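Local coordinates for protein acyl-homoserine-lactone synthase (PDB 6WNS) that probably makes acyl-homoserine lactone quorum signals, taking the acyl chain from an acyl-coenzyme A thioester, at residues F148-L153 with L160-N165; F124-L129 with R154-T159. One frame throughout, in Å; residues are numbered along the deposited sequence.

Contact 1 of 2, residues F148-L153 with L160-N165; sequences FWPKRL and LFELGN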
loop_
_atom_site.group_PDB
_atom_site.type_symbol
_atom_site.label_atom_id
_atom_site.label_comp_id
_atom_site.label_asym_id
_atom_site.label_seq_id
_atom_site.Cartn_x
_atom_site.Cartn_y
_atom_site.Cartn_z
ATOM N N PHE A 148 -3.164 12.043 9.459
ATOM C CA PHE A 148 -3.210 13.163 8.467
ATOM C C PHE A 148 -3.669 12.660 7.086
ATOM O O PHE A 148 -3.920 13.490 6.206
ATOM C CB PHE A 148 -1.876 13.914 8.353
ATOM C CG PHE A 148 -0.696 13.099 7.868
ATOM C CD1 PHE A 148 -0.507 12.840 6.519
ATOM C CD2 PHE A 148 0.235 12.593 8.760
ATOM C CE1 PHE A 148 0.563 12.087 6.071
ATOM C CE2 PHE A 148 1.319 11.871 8.305
ATOM C CZ PHE A 148 1.467 11.595 6.960
ATOM N N TRP A 149 -3.732 11.351 6.847
ATOM C CA TRP A 149 -3.942 10.786 5.475
ATOM C C TRP A 149 -5.335 11.078 4.942
ATOM O O TRP A 149 -5.465 11.328 3.741
ATOM C CB TRP A 149 -3.665 9.278 5.403
ATOM C CG TRP A 149 -2.224 9.036 5.099
ATOM C CD1 TRP A 149 -1.248 8.656 5.975
ATOM C CD2 TRP A 149 -1.568 9.312 3.848
ATOM N NE1 TRP A 149 -0.032 8.676 5.353
ATOM C CE2 TRP A 149 -0.191 9.028 4.040
ATOM C CE3 TRP A 149 -2.000 9.788 2.598
ATOM C CZ2 TRP A 149 0.754 9.201 3.023
ATOM C CZ3 TRP A 149 -1.073 9.944 1.589
ATOM C CH2 TRP A 149 0.287 9.641 1.801
ATOM N N PRO A 150 -6.401 10.919 5.759
ATOM C CA PRO A 150 -7.768 11.050 5.257
ATOM C C PRO A 150 -7.994 12.421 4.593
ATOM O O PRO A 150 -8.510 12.438 3.526
ATOM C CB PRO A 150 -8.643 10.845 6.501
ATOM C CG PRO A 150 -7.772 10.011 7.408
ATOM C CD PRO A 150 -6.356 10.497 7.166
ATOM N N LYS A 151 -7.489 13.507 5.162
ATOM C CA LYS A 151 -7.631 14.839 4.516
ATOM C C LYS A 151 -6.964 14.800 3.140
ATOM O O LYS A 151 -7.615 15.197 2.155
ATOM C CB LYS A 151 -7.086 15.958 5.406
ATOM C CG LYS A 151 -8.086 16.425 6.456
ATOM C CD LYS A 151 -9.103 15.324 6.829
ATOM C CE LYS A 151 -9.228 15.058 8.318
ATOM N NZ LYS A 151 -9.638 13.657 8.587
ATOM N N ARG A 152 -5.717 14.351 3.065
ATOM C CA ARG A 152 -4.962 14.362 1.793
ATOM C C ARG A 152 -5.705 13.512 0.761
ATOM O O ARG A 152 -5.718 13.918 -0.463
ATOM C CB ARG A 152 -3.565 13.803 2.034
ATOM C CG ARG A 152 -2.669 14.813 2.723
ATOM C CD ARG A 152 -1.235 14.345 2.930
ATOM N NE ARG A 152 -0.411 15.449 2.455
ATOM C CZ ARG A 152 0.369 15.391 1.384
ATOM N NH1 ARG A 152 0.521 14.247 0.726
ATOM N NH2 ARG A 152 1.038 16.467 1.005
ATOM N N LEU A 153 -6.235 12.349 1.204
ATOM C CA LEU A 153 -6.818 11.383 0.236
ATOM C C LEU A 153 -8.192 11.897 -0.204
ATOM O O LEU A 153 -8.507 11.765 -1.423
ATOM C CB LEU A 153 -6.930 9.976 0.825
ATOM C CG LEU A 153 -5.619 9.190 1.017
ATOM C CD1 LEU A 153 -5.923 7.851 1.632
ATOM C CD2 LEU A 153 -4.834 8.982 -0.272
ATOM N N LEU A 160 -13.968 7.643 1.486
ATOM C CA LEU A 160 -13.475 6.691 2.522
ATOM C C LEU A 160 -14.200 6.960 3.830
ATOM O O LEU A 160 -14.770 8.058 3.982
ATOM C CB LEU A 160 -11.973 6.856 2.729
ATOM C CG LEU A 160 -11.534 8.229 3.227
ATOM C CD1 LEU A 160 -11.568 8.353 4.742
ATOM C CD2 LEU A 160 -10.184 8.579 2.681
ATOM N N PHE A 161 -14.160 5.973 4.722
ATOM C CA PHE A 161 -14.932 5.943 5.984
ATOM C C PHE A 161 -13.920 5.598 7.072
ATOM O O PHE A 161 -13.237 4.555 6.964
ATOM C CB PHE A 161 -16.105 4.955 5.904
ATOM C CG PHE A 161 -17.401 5.472 5.329
ATOM C CD1 PHE A 161 -18.089 6.522 5.926
ATOM C CD2 PHE A 161 -18.006 4.817 4.266
ATOM C CE1 PHE A 161 -19.298 6.963 5.420
ATOM C CE2 PHE A 161 -19.222 5.242 3.768
ATOM C CZ PHE A 161 -19.872 6.312 4.350
ATOM N N GLU A 162 -13.782 6.454 8.080
ATOM C CA GLU A 162 -13.035 6.091 9.312
ATOM C C GLU A 162 -13.745 4.898 9.976
ATOM O O GLU A 162 -14.968 4.848 9.922
ATOM C CB GLU A 162 -12.960 7.282 10.267
ATOM C CG GLU A 162 -12.049 8.400 9.776
ATOM C CD GLU A 162 -12.675 9.407 8.815
ATOM O OE1 GLU A 162 -11.924 10.471 8.498
ATOM O OE2 GLU A 162 -13.933 9.140 8.383
ATOM N N LEU A 163 -13.016 3.943 10.545
ATOM C CA LEU A 163 -13.608 2.687 11.063
ATOM C C LEU A 163 -13.620 2.758 12.608
ATOM O O LEU A 163 -14.181 1.863 13.281
ATOM C CB LEU A 163 -12.732 1.491 10.640
ATOM C CG LEU A 163 -12.794 1.159 9.150
ATOM C CD1 LEU A 163 -11.717 0.177 8.766
ATOM C CD2 LEU A 163 -14.187 0.621 8.734
ATOM N N GLY A 164 -13.070 3.840 13.177
ATOM C CA GLY A 164 -13.029 3.938 14.631
ATOM C C GLY A 164 -12.443 5.310 15.177
ATOM O O GLY A 164 -12.055 6.181 14.352
ATOM N N ASN A 165 -12.004 5.159 16.434
ATOM C CA ASN A 165 -11.204 6.201 17.177
ATOM C C ASN A 165 -9.756 6.108 16.666
ATOM O O ASN A 165 -9.336 4.955 16.348
ATOM C CB ASN A 165 -11.262 6.020 18.708
ATOM C CG ASN A 165 -12.623 6.308 19.324
ATOM O OD1 ASN A 165 -13.237 7.351 19.045
ATOM N ND2 ASN A 165 -13.094 5.382 20.161
#

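Contact 2 of 2, residues F124-L129 with R154-T159; sequences FVLCGL and RALGWT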
loop_
_atom_site.group_PDB
_atom_site.type_symbol
_atom_site.label_atom_id
_atom_site.label_comp_id
_atom_site.label_asym_id
_atom_site.label_seq_id
_atom_site.Cartn_x
_atom_site.Cartn_y
_atom_site.Cartn_z
ATOM N N PHE A 124 1.740 8.259 -9.173
ATOM C CA PHE A 124 1.892 7.008 -9.988
ATOM C C PHE A 124 1.567 5.803 -9.105
ATOM O O PHE A 124 0.868 4.883 -9.574
ATOM C CB PHE A 124 3.307 6.820 -10.546
ATOM C CG PHE A 124 3.543 7.441 -11.896
ATOM C CD1 PHE A 124 3.484 6.664 -13.044
ATOM C CD2 PHE A 124 3.873 8.782 -12.008
ATOM C CE1 PHE A 124 3.714 7.231 -14.283
ATOM C CE2 PHE A 124 4.092 9.346 -13.252
ATOM C CZ PHE A 124 4.007 8.570 -14.387
ATOM N N VAL A 125 2.069 5.805 -7.857
ATOM C CA VAL A 125 1.816 4.709 -6.870
ATOM C C VAL A 125 0.355 4.733 -6.403
ATOM O O VAL A 125 -0.264 3.679 -6.363
ATOM C CB VAL A 125 2.745 4.823 -5.643
ATOM C CG1 VAL A 125 2.427 3.725 -4.640
ATOM C CG2 VAL A 125 4.213 4.815 -6.035
ATOM N N LEU A 126 -0.155 5.890 -5.979
ATOM C CA LEU A 126 -1.540 5.958 -5.450
ATOM C C LEU A 126 -2.538 5.610 -6.592
ATOM O O LEU A 126 -3.324 4.671 -6.474
ATOM C CB LEU A 126 -1.739 7.367 -4.889
ATOM C CG LEU A 126 -1.040 7.687 -3.562
ATOM C CD1 LEU A 126 -1.126 9.167 -3.262
ATOM C CD2 LEU A 126 -1.697 6.919 -2.420
ATOM N N CYS A 127 -2.456 6.294 -7.720
ATOM C CA CYS A 127 -3.298 5.956 -8.898
ATOM C C CYS A 127 -3.153 4.465 -9.272
ATOM O O CYS A 127 -4.165 3.847 -9.612
ATOM C CB CYS A 127 -2.928 6.837 -10.072
ATOM S SG CYS A 127 -4.326 6.914 -11.201
ATOM N N GLY A 128 -1.941 3.897 -9.165
ATOM C CA GLY A 128 -1.621 2.544 -9.655
ATOM C C GLY A 128 -2.245 1.509 -8.748
ATOM O O GLY A 128 -2.660 0.421 -9.240
ATOM N N LEU A 129 -2.310 1.865 -7.462
ATOM C CA LEU A 129 -2.959 1.056 -6.399
ATOM C C LEU A 129 -4.440 0.920 -6.775
ATOM O O LEU A 129 -4.898 -0.216 -6.815
ATOM C CB LEU A 129 -2.802 1.703 -5.023
ATOM C CG LEU A 129 -3.353 0.860 -3.869
ATOM C CD1 LEU A 129 -2.467 -0.377 -3.601
ATOM C CD2 LEU A 129 -3.536 1.693 -2.601
ATOM N N ARG A 154 -8.954 12.496 0.722
ATOM C CA ARG A 154 -10.254 13.161 0.405
ATOM C C ARG A 154 -10.023 14.432 -0.421
ATOM O O ARG A 154 -11.006 14.900 -0.907
ATOM C CB ARG A 154 -11.137 13.399 1.642
ATOM C CG ARG A 154 -11.899 12.136 2.053
ATOM C CD ARG A 154 -13.132 12.310 2.918
ATOM N NE ARG A 154 -12.780 12.312 4.311
ATOM C CZ ARG A 154 -13.140 11.441 5.245
ATOM N NH1 ARG A 154 -13.917 10.418 4.991
ATOM N NH2 ARG A 154 -12.645 11.593 6.465
ATOM N N ALA A 155 -8.788 14.903 -0.663
ATOM C CA ALA A 155 -8.436 16.034 -1.572
ATOM C C ALA A 155 -8.166 15.534 -3.002
ATOM O O ALA A 155 -8.318 16.347 -3.947
ATOM C CB ALA A 155 -7.236 16.814 -1.060
ATOM N N LEU A 156 -7.746 14.268 -3.149
ATOM C CA LEU A 156 -7.422 13.606 -4.454
ATOM C C LEU A 156 -8.690 13.004 -5.140
ATOM O O LEU A 156 -8.548 12.463 -6.293
ATOM C CB LEU A 156 -6.366 12.520 -4.215
ATOM C CG LEU A 156 -4.901 12.949 -4.341
ATOM C CD1 LEU A 156 -4.573 14.066 -3.376
ATOM C CD2 LEU A 156 -3.983 11.748 -4.078
ATOM N N GLY A 157 -9.838 12.947 -4.431
ATOM C CA GLY A 157 -11.130 12.427 -4.929
ATOM C C GLY A 157 -11.618 11.198 -4.171
ATOM O O GLY A 157 -12.689 10.692 -4.518
ATOM N N TRP A 158 -10.918 10.739 -3.135
ATOM C CA TRP A 158 -11.227 9.402 -2.553
ATOM C C TRP A 158 -12.408 9.518 -1.580
ATOM O O TRP A 158 -12.469 10.542 -0.744
ATOM C CB TRP A 158 -10.013 8.772 -1.872
ATOM C CG TRP A 158 -8.856 8.531 -2.779
ATOM C CD1 TRP A 158 -8.524 9.207 -3.915
ATOM C CD2 TRP A 158 -7.793 7.599 -2.531
ATOM N NE1 TRP A 158 -7.342 8.729 -4.407
ATOM C CE2 TRP A 158 -6.882 7.722 -3.596
ATOM C CE3 TRP A 158 -7.567 6.623 -1.561
ATOM C CZ2 TRP A 158 -5.750 6.919 -3.698
ATOM C CZ3 TRP A 158 -6.422 5.856 -1.632
ATOM C CH2 TRP A 158 -5.537 5.993 -2.704
ATOM N N THR A 159 -13.350 8.541 -1.719
ATOM C CA THR A 159 -14.475 8.455 -0.761
ATOM C C THR A 159 -14.016 7.329 0.186
ATOM O O THR A 159 -13.504 6.230 -0.323
ATOM C CB THR A 159 -15.845 8.416 -1.483
ATOM O OG1 THR A 159 -16.274 7.057 -1.477
ATOM C CG2 THR A 159 -15.837 8.933 -2.916
#

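Contact 1 of 2, residues F148-L153 with L160-N165
Leu-160 meets the helix 149-155 with both of its methyl groups: CD2 lies 4.0 Å from CB of Leu-153, and CD1 lies 4.2 Å from CB of Pro-150. Pro-150 and Leu-153, three positions apart, lie on the same side of the helix, and the branched end of Leu-160 spans them. Its CG sits between the backbone N and the carbonyl carbon (chi1 62°), the sterically crowded position, which sends the methyls across to the helix. Proline suits the first turn, where its missing N-H costs no helical bond. Lys-151 NZ and Glu-162 OE1 form a long salt bridge, 3.9 Å, their side chains crossing at about a right angle. The helix packs here on one face of the acetyltransferase-like sheet, over its outermost strand, 160-162, and the neighbouring strand 174-180; it runs nearly antiparallel to strand 160-162, with the short axes 164° apart and 10.2 Å at closest. The main partner of Glu-162 OE1 is Arg-154, in a salt bridge through NH2, and Lys-151 is a second positive neighbour. Further in, strand 174-180 backs the contact, with Leu-177 touching Pro-150 and Glu-162, and Ile-179 touching Leu-160.

Contact 2 of 2, residues F124-L129 with R154-T159
Leu-126 makes the contact almost alone, its two methyl groups dividing the work. CD1 touches CD2 of Leu-156 at 3.9 Å, while CD2 approaches CH2 of Trp-158 at 4.0 Å, obliquely to the indole. Its CG stands beside the backbone N, anti to the carbonyl carbon (chi1 -74°), which carries the fork out from helix 121-135 towards both partners; each of them crosses it at about a right angle. A leucine is apt here because its forked end can meet two neighbours at once, and it also touches Trp-103 and Phe-106 of strand 100-108. One residue on, Cys-127 turns away and packs on Ile-186 and Thr-189 of helix 183-192. Leu-129, one turn after Leu-126, also faces the 154-159 segment, but its CD2 stays 4.7 Å from CH2 of Trp-158, and it rests instead on Trp-103.

Opposite, the chain leaves helix 149-155 through Gly-157, whose positive phi (117°) would press a side chain against the preceding carbonyl oxygen. This bend brings Leu-156 and Trp-158 to the same helix. The indole NE1 is hydrogen-bonded to OG1 of Thr-189, which satisfies a buried polar atom and helps fix the ring's rotation. The result is a helix-turn-strand connection that leads into edge strand 160-162 and packs on helix 121-135, within a mixed sheet flanked by helices, consistent with the acetyltransferase clan to which autoinducer synthases belong.

In the fold
From the N terminus, the chain first builds strands 4-7, 56-60, 69-75 and 100-108, then reaches helix 121-135, the first half of contact 2. It passes through strand 140-146 and enters helix 149-155, where contact 1 begins. The second half of contact 2, 154-159, closes a loop of 24 residues; strand 160-162 then closes the six-residue loop of contact 1. The segments alternate along the chain, so the two contacts cross, sharing helix 149-155 and lying with centres about 13 Å apart. A probable hydrogen bond from Trp-158 N to Leu-153 O (3.1 Å) joins them. Contact 1 ties the helix to the sheet face at its edge; contact 2 ties the turn after it to helix 121-135.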